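Side-chain contacts in putative Lipoprotein (Shewanella oneidensis, PDB 3U24), which is of unknown function but binds zinc ions and probably belongs, as a DUF885 lipoprotein, to the wider group of metallopeptidase-like proteins: residues A[312-317]-A[392-397]; A[280-285]-A[303-308]. All coordinates share one frame; numbering follows the deposited sequence.

Interaction 1. Residues A[312-317]-A[392-397]; sequences KHVKRD and SYLREY. With ZN (zinc ion), chain E.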
loop_
_atom_site.group_PDB
_atom_site.type_symbol
_atom_site.label_atom_id
_atom_site.label_comp_id
_atom_site.label_asym_id
_atom_site.label_seq_id
_atom_site.Cartn_x
_atom_site.Cartn_y
_atom_site.Cartn_z
ATOM N N LYS A 312 26.241 14.185 -1.106
ATOM C CA LYS A 312 25.954 14.991 -2.293
ATOM C C LYS A 312 24.448 14.974 -2.499
ATOM O O LYS A 312 23.855 13.917 -2.786
ATOM C CB LYS A 312 26.691 14.464 -3.533
ATOM C CG LYS A 312 26.639 15.394 -4.770
ATOM C CD LYS A 312 27.299 14.737 -6.005
ATOM C CE LYS A 312 27.024 15.477 -7.320
ATOM N NZ LYS A 312 27.551 16.872 -7.322
ATOM N N HIS A 313 23.806 16.124 -2.350
ATOM C CA HIS A 313 22.355 16.181 -2.475
ATOM C C HIS A 313 21.940 17.536 -2.860
ATOM O O HIS A 313 22.724 18.477 -2.748
ATOM C CB HIS A 313 21.661 15.798 -1.187
ATOM C CG HIS A 313 22.047 16.654 -0.020
ATOM N ND1 HIS A 313 21.600 17.898 0.128
ATOM C CD2 HIS A 313 22.893 16.406 1.055
ATOM C CE1 HIS A 313 22.119 18.429 1.248
ATOM N NE2 HIS A 313 22.868 17.495 1.835
ATOM N N VAL A 314 20.701 17.662 -3.322
ATOM C CA VAL A 314 20.197 18.970 -3.685
ATOM C C VAL A 314 20.135 19.823 -2.430
ATOM O O VAL A 314 19.921 19.294 -1.335
ATOM C CB VAL A 314 18.803 18.903 -4.393
ATOM C CG1 VAL A 314 17.726 18.416 -3.432
ATOM C CG2 VAL A 314 18.451 20.268 -4.958
ATOM N N LYS A 315 20.358 21.125 -2.591
ATOM C CA LYS A 315 20.167 22.098 -1.516
ATOM C C LYS A 315 18.704 22.066 -1.122
ATOM O O LYS A 315 17.838 21.941 -1.968
ATOM C CB LYS A 315 20.552 23.536 -1.942
ATOM C CG LYS A 315 22.006 23.934 -1.674
ATOM C CD LYS A 315 22.417 25.207 -2.430
ATOM C CE LYS A 315 23.221 24.900 -3.715
ATOM N NZ LYS A 315 23.071 25.930 -4.793
ATOM N N ARG A 316 18.461 22.193 0.169
ATOM C CA ARG A 316 17.163 22.017 0.753
ATOM C C ARG A 316 16.061 22.853 0.116
ATOM O O ARG A 316 15.020 22.317 -0.237
ATOM C CB ARG A 316 17.292 22.350 2.220
ATOM C CG ARG A 316 16.010 22.394 3.001
ATOM C CD ARG A 316 16.262 22.890 4.433
ATOM N NE ARG A 316 15.034 22.737 5.196
ATOM C CZ ARG A 316 14.884 23.059 6.471
ATOM N NH1 ARG A 316 15.906 23.551 7.172
ATOM N NH2 ARG A 316 13.701 22.879 7.047
ATOM N N ASP A 317 16.298 24.152 -0.013
ATOM C CA ASP A 317 15.303 25.080 -0.545
ATOM C C ASP A 317 15.012 24.846 -2.061
ATOM O O ASP A 317 13.992 25.295 -2.561
ATOM C CB ASP A 317 15.739 26.536 -0.277
ATOM C CG ASP A 317 15.549 26.988 1.210
ATOM O OD1 ASP A 317 15.043 26.224 2.067
ATOM O OD2 ASP A 317 15.913 28.151 1.518
ATOM N N SER A 392 18.984 14.893 7.210
ATOM C CA SER A 392 18.877 13.426 7.129
ATOM C C SER A 392 18.029 12.985 5.942
ATOM O O SER A 392 18.319 11.979 5.300
ATOM C CB SER A 392 18.296 12.806 8.409
ATOM O OG SER A 392 19.257 12.866 9.455
ATOM N N TYR A 393 16.968 13.733 5.680
ATOM C CA TYR A 393 16.088 13.450 4.577
ATOM C C TYR A 393 16.814 13.603 3.258
ATOM O O TYR A 393 16.682 12.758 2.396
ATOM C CB TYR A 393 14.895 14.382 4.627
ATOM C CG TYR A 393 13.827 14.094 3.630
ATOM C CD1 TYR A 393 13.872 14.678 2.362
ATOM C CD2 TYR A 393 12.737 13.262 3.950
ATOM C CE1 TYR A 393 12.877 14.427 1.414
ATOM C CE2 TYR A 393 11.723 13.014 3.005
ATOM C CZ TYR A 393 11.796 13.593 1.740
ATOM O OH TYR A 393 10.817 13.372 0.773
ATOM N N LEU A 394 17.572 14.681 3.111
ATOM C CA LEU A 394 18.315 14.928 1.893
ATOM C C LEU A 394 19.423 13.919 1.686
ATOM O O LEU A 394 19.756 13.610 0.542
ATOM C CB LEU A 394 18.876 16.353 1.873
ATOM C CG LEU A 394 17.815 17.454 1.749
ATOM C CD1 LEU A 394 18.401 18.828 2.020
ATOM C CD2 LEU A 394 17.201 17.417 0.356
ATOM N N ARG A 395 19.982 13.372 2.759
ATOM C CA ARG A 395 20.927 12.270 2.597
ATOM C C ARG A 395 20.297 10.959 2.080
ATOM O O ARG A 395 20.925 10.225 1.320
ATOM C CB ARG A 395 21.669 12.013 3.878
ATOM C CG ARG A 395 22.506 13.221 4.216
ATOM C CD ARG A 395 23.688 12.917 5.065
ATOM N NE ARG A 395 24.290 14.187 5.482
ATOM C CZ ARG A 395 25.194 14.280 6.437
ATOM N NH1 ARG A 395 25.626 13.183 7.028
ATOM N NH2 ARG A 395 25.682 15.454 6.790
ATOM N N GLU A 396 19.076 10.674 2.527
ATOM C CA GLU A 396 18.298 9.555 2.028
ATOM C C GLU A 396 17.973 9.836 0.544
ATOM O O GLU A 396 18.288 9.028 -0.345
ATOM C CB GLU A 396 17.000 9.435 2.848
ATOM C CG GLU A 396 16.674 8.064 3.433
ATOM C CD GLU A 396 15.186 7.911 3.744
ATOM O OE1 GLU A 396 14.657 8.638 4.641
ATOM O OE2 GLU A 396 14.539 7.055 3.078
ATOM N N TYR A 397 17.395 11.007 0.280
ATOM C CA TYR A 397 17.027 11.412 -1.107
ATOM C C TYR A 397 18.107 12.246 -1.797
ATOM O O TYR A 397 17.865 13.341 -2.288
ATOM C CB TYR A 397 15.628 12.026 -1.168
ATOM C CG TYR A 397 14.605 11.048 -0.640
ATOM C CD1 TYR A 397 14.097 10.028 -1.444
ATOM C CD2 TYR A 397 14.181 11.116 0.659
ATOM C CE1 TYR A 397 13.182 9.110 -0.959
ATOM C CE2 TYR A 397 13.283 10.195 1.167
ATOM C CZ TYR A 397 12.788 9.195 0.352
ATOM O OH TYR A 397 11.887 8.303 0.890
HETATM ZN ZN ZN E . 24.157 17.929 3.232
HETATM O O HOH W 1 19.369 15.299 -3.787
#

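Interaction 2. Residues A[280-285]-A[303-308]; sequences KITDKL and RQLIDK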
loop_
_atom_site.group_PDB
_atom_site.type_symbol
_atom_site.label_atom_id
_atom_site.label_comp_id
_atom_site.label_asym_id
_atom_site.label_seq_id
_atom_site.Cartn_x
_atom_site.Cartn_y
_atom_site.Cartn_z
ATOM N N LYS A 280 32.041 -4.947 -5.577
ATOM C CA LYS A 280 32.868 -4.635 -6.748
ATOM C C LYS A 280 32.899 -3.161 -7.031
ATOM O O LYS A 280 33.948 -2.625 -7.296
ATOM C CB LYS A 280 32.352 -5.336 -7.997
ATOM C CG LYS A 280 32.637 -6.834 -8.007
ATOM C CD LYS A 280 31.954 -7.543 -9.186
ATOM C CE LYS A 280 31.948 -9.068 -8.989
ATOM N NZ LYS A 280 30.590 -9.664 -9.228
ATOM N N ILE A 281 31.750 -2.492 -6.973
ATOM C CA ILE A 281 31.747 -1.079 -7.261
ATOM C C ILE A 281 32.557 -0.357 -6.207
ATOM O O ILE A 281 33.310 0.591 -6.526
ATOM C CB ILE A 281 30.339 -0.478 -7.374
ATOM C CG1 ILE A 281 29.594 -1.141 -8.541
ATOM C CG2 ILE A 281 30.416 1.028 -7.600
ATOM C CD1 ILE A 281 28.103 -0.855 -8.602
ATOM N N THR A 282 32.431 -0.809 -4.964
ATOM C CA THR A 282 33.030 -0.110 -3.860
ATOM C C THR A 282 34.542 -0.198 -3.997
ATOM O O THR A 282 35.202 0.811 -3.859
ATOM C CB THR A 282 32.471 -0.632 -2.526
ATOM O OG1 THR A 282 31.084 -0.268 -2.468
ATOM C CG2 THR A 282 33.187 -0.050 -1.308
ATOM N N ASP A 283 35.063 -1.385 -4.337
ATOM C CA ASP A 283 36.486 -1.575 -4.646
ATOM C C ASP A 283 37.001 -0.566 -5.691
ATOM O O ASP A 283 38.045 0.002 -5.505
ATOM C CB ASP A 283 36.795 -3.028 -5.133
ATOM C CG ASP A 283 36.637 -4.119 -4.016
ATOM O OD1 ASP A 283 36.560 -3.779 -2.806
ATOM O OD2 ASP A 283 36.583 -5.338 -4.363
ATOM N N LYS A 284 36.258 -0.351 -6.777
ATOM C CA LYS A 284 36.682 0.543 -7.859
ATOM C C LYS A 284 36.596 2.016 -7.438
ATOM O O LYS A 284 37.468 2.817 -7.766
ATOM C CB LYS A 284 35.857 0.299 -9.124
ATOM N N LEU A 285 35.578 2.378 -6.674
ATOM C CA LEU A 285 35.378 3.786 -6.325
ATOM C C LEU A 285 36.150 4.239 -5.094
ATOM O O LEU A 285 36.391 5.429 -4.932
ATOM C CB LEU A 285 33.900 4.053 -6.090
ATOM C CG LEU A 285 33.008 4.191 -7.323
ATOM C CD1 LEU A 285 31.554 4.297 -6.864
ATOM C CD2 LEU A 285 33.436 5.401 -8.141
ATOM N N ARG A 303 29.126 0.492 3.393
ATOM C CA ARG A 303 28.387 1.414 4.263
ATOM C C ARG A 303 29.077 2.778 4.350
ATOM O O ARG A 303 28.418 3.808 4.325
ATOM C CB ARG A 303 28.187 0.797 5.669
ATOM C CG ARG A 303 27.446 1.676 6.695
ATOM C CD ARG A 303 26.021 2.040 6.214
ATOM N NE ARG A 303 25.262 2.909 7.142
ATOM C CZ ARG A 303 24.346 2.512 8.042
ATOM N NH1 ARG A 303 24.009 1.227 8.204
ATOM N NH2 ARG A 303 23.750 3.432 8.802
ATOM N N GLN A 304 30.400 2.784 4.366
ATOM C CA GLN A 304 31.128 4.027 4.504
ATOM C C GLN A 304 31.148 4.818 3.214
ATOM O O GLN A 304 30.998 6.039 3.228
ATOM C CB GLN A 304 32.559 3.781 5.055
ATOM C CG GLN A 304 32.561 3.528 6.566
ATOM C CD GLN A 304 33.925 3.143 7.144
ATOM O OE1 GLN A 304 34.963 3.253 6.479
ATOM N NE2 GLN A 304 33.923 2.682 8.397
ATOM N N LEU A 305 31.356 4.135 2.096
ATOM C CA LEU A 305 31.273 4.794 0.804
ATOM C C LEU A 305 29.878 5.341 0.617
ATOM O O LEU A 305 29.708 6.467 0.250
ATOM C CB LEU A 305 31.622 3.833 -0.341
ATOM C CG LEU A 305 31.593 4.382 -1.778
ATOM C CD1 LEU A 305 32.400 5.674 -1.904
ATOM C CD2 LEU A 305 32.106 3.329 -2.731
ATOM N N ILE A 306 28.863 4.571 0.922
ATOM C CA ILE A 306 27.492 5.075 0.743
ATOM C C ILE A 306 27.261 6.310 1.603
ATOM O O ILE A 306 26.699 7.297 1.124
ATOM C CB ILE A 306 26.439 3.986 1.072
ATOM C CG1 ILE A 306 26.397 2.938 -0.061
ATOM C CG2 ILE A 306 25.019 4.572 1.279
ATOM C CD1 ILE A 306 25.494 1.753 0.263
ATOM N N ASP A 307 27.702 6.282 2.867
ATOM C CA ASP A 307 27.474 7.446 3.776
ATOM C C ASP A 307 28.126 8.731 3.232
ATOM O O ASP A 307 27.586 9.825 3.361
ATOM C CB ASP A 307 27.992 7.185 5.212
ATOM C CG ASP A 307 27.118 6.185 6.010
ATOM O OD1 ASP A 307 25.914 5.967 5.628
ATOM O OD2 ASP A 307 27.677 5.619 7.011
ATOM N N LYS A 308 29.284 8.555 2.626
ATOM C CA LYS A 308 30.017 9.636 2.006
ATOM C C LYS A 308 29.349 10.181 0.732
ATOM O O LYS A 308 29.268 11.398 0.531
ATOM C CB LYS A 308 31.415 9.122 1.647
ATOM C CG LYS A 308 32.310 10.081 0.849
ATOM C CD LYS A 308 32.621 11.389 1.550
ATOM C CE LYS A 308 33.855 12.033 0.917
ATOM N NZ LYS A 308 33.942 13.480 1.213
#

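Interaction 1. Residues A[312-317]-A[392-397]
His313 and Leu394 bring the loop 312-317 up against the last turn of helix 387-396, their CA atoms 6.1 Å apart. The setting is a surface zinc site of the DUF885 fold, where a loop histidine and Glu391 of the helix share one metal ion, and it illustrates how a ligand is oriented by its neighbours. The imidazole is held at both nitrogens. NE2 binds zinc, while ND1 of His313 donates to O of Val314 at 2.6 Å, nearly straight (171°) and in the ring plane, although it reaches that carbonyl from above its plane. With chi1 at 58°, CG lies between the backbone N and the carbonyl carbon, which turns one ring face to the helix. Over that face, offset toward the rim, sits CB of Leu394, a CH-pi contact 3.7 Å from the centroid of the His313 ring. The two methyls of Leu394 then part: CD2 reaches CG1 of Val314 at 4.0 Å, and CD1 lies 3.7 Å from CB of Arg316. Shortening Leu394 to an alanine removes both methyls and would probably open a gap beside Val314 and Arg316. Arg316 itself runs on, extended, and gives its NE to O of Leu382. A water completes the join, accepting from N of Val314 at 2.8 Å and donating to O of Tyr397 at 2.9 Å.

Interaction 2. Residues A[280-285]-A[303-308]
Leu305 meets Thr282 and Leu285 where helix 298-309 packs on helix 260-289, a buried contact made by a single side chain reaching across to a neighbouring helix. Along 303-308, Arg303 comes first, on the side turned from the partner helix. NE of Arg303 makes a weak hydrogen bond, part of a salt bridge, with OD1 of Asp307 one turn on at 3.5 Å, and the aspartate carboxylate carbon lies at the edge of the guanidinium, in its plane. Next, Gln304 points to the flank and packs on Trp286, further along helix 260-289. Leu305 carries the contact. Its CG stands anti to the backbone N (chi1 -179°), which points the branch at the other helix, with CD2 in the lead. There CD2 of Leu305 lies 3.7 Å from both CA and OG1 of Thr282, and 3.8 Å from its CG2. CD2 of Leu305 also touches CB of Leu285 at 3.9 Å. The leucine and threonine side chains lie alongside, pointing in opposing senses, and OG1 of Thr282 is not left without a polar partner in this apolar setting, since it bonds to O of Met278 in its own helix. Ile306 follows, turned to the flank, where it packs on Met278. Leu305 also touches Leu463 of helix 459-485, so a third helix joins the packing, and the whole is plain helix-helix packing of consecutive helices in a predominantly alpha-helical fold.

In the fold
Followed from the N terminus, the two contacts come in series. Interaction 2 closes first, spanning 17 residues, about half of them helical, and sets helix 298-309 beside helix 260-289, the two segments running roughly the same way. The chain leaves helix 298-309 and almost at once enters 312-317, where interaction 1 opens; it closes only after 74 residues, which include helix 319-337 and the three strands of the small mixed sheet, when helix 387-396 returns to the loop. The loops neither nest nor cross. The centres of interactions 1 and 2 lie about 19 Å apart, on the same side of the chain's centre. Helix 298-309 is tied to its predecessor, the loop after it to a later helix.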